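Long-range contact in cytochrome B5-HOST origin (Ostreococcus tauri virus 2, PDB 4B8N), which binds haem in a cytochrome b5 fold and probably carries electrons between redox partners: residues D15-I21 with L86-K90. Residues are numbered along the deposited sequence; the frame is centred on the assembly and turned at random. Where two conformers were deposited one is given.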
ATOM      1  N   ASP A  15     -12.432  -9.033  -5.403  1.00 53.72           N
ATOM      2  CA  ASP A  15     -11.025  -9.460  -5.357  1.00 46.67           C
ATOM      3  C   ASP A  15     -10.103  -8.274  -5.670  1.00 47.43           C
ATOM      4  O   ASP A  15     -10.565  -7.138  -5.759  1.00 53.07           O
ATOM      5  CB  ASP A  15     -10.778 -10.617  -6.341  1.00 57.94           C
ATOM      6  CG  ASP A  15     -11.223 -10.295  -7.784  1.00 74.43           C
ATOM      7  OD1 ASP A  15     -11.950  -9.298  -8.007  1.00 74.44           O
ATOM      8  OD2 ASP A  15     -10.841 -11.056  -8.704  1.00 55.63           O
ATOM      9  N   LEU A  16      -8.811  -8.530  -5.869  1.00 33.00           N
ATOM     10  CA  LEU A  16      -7.818  -7.453  -6.007  1.00 28.52           C
ATOM     11  C   LEU A  16      -7.746  -6.762  -7.390  1.00 32.65           C
ATOM     12  O   LEU A  16      -6.661  -6.512  -7.921  1.00 28.29           O
ATOM     13  CB  LEU A  16      -6.431  -7.959  -5.564  1.00 30.97           C
ATOM     14  CG  LEU A  16      -6.306  -8.395  -4.093  1.00 30.37           C
ATOM     15  CD1 LEU A  16      -4.922  -8.970  -3.790  1.00 23.09           C
ATOM     16  CD2 LEU A  16      -6.610  -7.236  -3.156  1.00 28.51           C
ATOM     17  N   SER A  17      -8.899  -6.422  -7.964  1.00 30.86           N
ATOM     18  CA  SER A  17      -8.906  -5.635  -9.205  1.00 31.55           C
ATOM     19  C   SER A  17      -8.636  -4.160  -8.905  1.00 29.78           C
ATOM     20  O   SER A  17      -8.856  -3.700  -7.788  1.00 27.31           O
ATOM     21  CB  SER A  17     -10.243  -5.775  -9.922  1.00 31.12           C
ATOM     22  OG  SER A  17     -11.275  -5.146  -9.177  1.00 30.82           O
ATOM     23  N   LEU A  18      -8.189  -3.418  -9.911  1.00 29.93           N
ATOM     24  CA  LEU A  18      -7.934  -1.989  -9.751  1.00 31.45           C
ATOM     25  C   LEU A  18      -9.178  -1.251  -9.286  1.00 29.25           C
ATOM     26  O   LEU A  18      -9.097  -0.351  -8.447  1.00 30.88           O
ATOM     27  CB  LEU A  18      -7.399  -1.387 -11.050  1.00 31.48           C
ATOM     28  CG  LEU A  18      -6.074  -1.946 -11.579  1.00 35.22           C
ATOM     29  CD1 LEU A  18      -5.809  -1.403 -12.976  1.00 33.39           C
ATOM     30  CD2 LEU A  18      -4.929  -1.588 -10.650  1.00 40.82           C
ATOM     31  N   THR A  19     -10.328  -1.661  -9.817  1.00 31.63           N
ATOM     32  CA  THR A  19     -11.624  -1.123  -9.405  1.00 36.08           C
ATOM     33  C   THR A  19     -11.845  -1.308  -7.910  1.00 29.55           C
ATOM     34  O   THR A  19     -12.195  -0.356  -7.204  1.00 26.77           O
ATOM     35  CB  THR A  19     -12.781  -1.749 -10.224  1.00 40.63           C
ATOM     36  OG1 THR A  19     -12.717  -1.258 -11.566  1.00 47.99           O
ATOM     37  CG2 THR A  19     -14.156  -1.385  -9.645  1.00 45.83           C
ATOM     38  N   GLU A  20     -11.646  -2.525  -7.419  1.00 27.78           N
ATOM     39  CA  GLU A  20     -11.832  -2.781  -6.001  0.70 28.89           C
ATOM     40  C   GLU A  20     -10.777  -2.045  -5.173  1.00 29.16           C
ATOM     41  O   GLU A  20     -11.088  -1.492  -4.111  1.00 31.02           O
ATOM     42  CB  GLU A  20     -11.849  -4.281  -5.693  0.70 29.31           C
ATOM     43  CG  GLU A  20     -11.777  -4.641  -4.210  0.70 29.73           C
ATOM     44  CD  GLU A  20     -13.013  -4.253  -3.406  0.70 39.33           C
ATOM     45  OE1 GLU A  20     -14.096  -4.051  -4.007  0.70 31.10           O
ATOM     46  OE2 GLU A  20     -12.901  -4.158  -2.158  0.70 24.03           O
ATOM     47  N   ILE A  21      -9.543  -2.006  -5.670  1.00 24.08           N
ATOM     48  CA  ILE A  21      -8.449  -1.349  -4.929  1.00 23.17           C
ATOM     49  C   ILE A  21      -8.746   0.142  -4.717  1.00 25.18           C
ATOM     50  O   ILE A  21      -8.582   0.679  -3.618  1.00 22.76           O
ATOM     51  CB  ILE A  21      -7.076  -1.554  -5.621  1.00 22.88           C
ATOM     52  CG1 ILE A  21      -6.682  -3.034  -5.600  1.00 24.76           C
ATOM     53  CG2 ILE A  21      -5.983  -0.714  -4.944  1.00 21.94           C
ATOM     54  CD1 ILE A  21      -5.609  -3.411  -6.608  1.00 21.29           C
ATOM     55  N   LEU A  86      -1.655  -8.346   0.865  1.00 23.27           N
ATOM     56  CA  LEU A  86      -2.908  -8.934   0.427  1.00 27.94           C
ATOM     57  C   LEU A  86      -2.741  -9.841  -0.785  1.00 31.40           C
ATOM     58  O   LEU A  86      -3.435 -10.846  -0.891  1.00 28.07           O
ATOM     59  CB  LEU A  86      -3.959  -7.847   0.158  1.00 25.48           C
ATOM     60  CG  LEU A  86      -4.237  -6.862   1.306  1.00 26.99           C
ATOM     61  CD1 LEU A  86      -5.416  -6.001   0.926  1.00 27.98           C
ATOM     62  CD2 LEU A  86      -4.505  -7.562   2.641  1.00 31.19           C
ATOM     63  N   GLY A  87      -1.822  -9.490  -1.684  1.00 31.24           N
ATOM     64  CA  GLY A  87      -1.568 -10.285  -2.886  1.00 26.24           C
ATOM     65  C   GLY A  87      -1.414  -9.443  -4.146  1.00 31.56           C
ATOM     66  O   GLY A  87      -1.439  -8.209  -4.089  1.00 23.85           O
ATOM     67  N   PRO A  88      -1.262 -10.105  -5.307  1.00 31.14           N
ATOM     68  CA  PRO A  88      -1.059  -9.354  -6.537  1.00 27.56           C
ATOM     69  C   PRO A  88      -2.363  -8.763  -7.112  1.00 27.46           C
ATOM     70  O   PRO A  88      -3.447  -9.327  -6.904  1.00 25.48           O
ATOM     71  CB  PRO A  88      -0.468 -10.410  -7.484  1.00 28.33           C
ATOM     72  CG  PRO A  88      -1.133 -11.687  -7.054  1.00 30.72           C
ATOM     73  CD  PRO A  88      -1.353 -11.560  -5.557  1.00 36.34           C
ATOM     74  N   VAL A  89      -2.239  -7.626  -7.803  1.00 26.30           N
ATOM     75  CA  VAL A  89      -3.340  -7.020  -8.564  1.00 28.56           C
ATOM     76  C   VAL A  89      -3.902  -8.025  -9.582  1.00 29.34           C
ATOM     77  O   VAL A  89      -3.143  -8.710 -10.275  1.00 28.94           O
ATOM     78  CB  VAL A  89      -2.862  -5.746  -9.311  1.00 29.42           C
ATOM     79  CG1 VAL A  89      -3.948  -5.179 -10.220  1.00 25.26           C
ATOM     80  CG2 VAL A  89      -2.418  -4.676  -8.328  1.00 22.31           C
ATOM     81  N   LYS A  90      -5.223  -8.121  -9.648  1.00 32.62           N
ATOM     82  CA  LYS A  90      -5.889  -8.956 -10.642  1.00 40.58           C
ATOM     83  C   LYS A  90      -6.218  -8.136 -11.883  1.00 43.07           C
ATOM     84  O   LYS A  90      -7.037  -7.210 -11.828  1.00 36.90           O
ATOM     85  CB  LYS A  90      -7.148  -9.604 -10.059  1.00 45.03           C
ATOM     86  CG  LYS A  90      -6.880 -10.924  -9.341  1.00 55.79           C
ATOM     87  CD  LYS A  90      -6.357 -10.694  -7.935  1.00 54.83           C
ATOM     88  CE  LYS A  90      -5.394 -11.786  -7.488  1.00 57.29           C
ATOM     89  NZ  LYS A  90      -4.843 -11.456  -6.141  1.00 38.22           N
TER
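L16 lies against the folded-back side chain of K90, crossing it at a slant, so that CD1 of L16 comes 3.4 Å from NZ of K90 and CB of L16 lies 3.6 Å from CD of K90. The lysine chain, long and flexible enough to bend at chi2 and chi3, turns back along the chain until NZ donates to P88 O at 2.7 Å, in the carbonyl plane. With CG anti to its carbonyl carbon and CD1 extended away from CA (chi2 176°), L16 brings CD1 to 3.6 Å from G87 C. The main chains are joined by a hydrogen bond from K90 N to L16 O, 2.8 Å and nearly straight at hydrogen (173°), although the donor stands well above the carbonyl plane. V89, compact and branched, divides its methyls: CG1 meets L18 CD2 at 3.7 Å, and CG2 meets I21 CD1. S17 OG, accepting from E20 N, N-caps their helix. L86 and G87 both face V38 in a classic beta bulge; glycine suits its backbone angles, which would jam a CB against L86 O. The contact thus sets helix 18-22 beside the end of edge strand 85-88; W31 of strand 29-34 touches L16 and L86, I33 touches L18 and I21, and V38 of strand 37-40 touches I21 and V89.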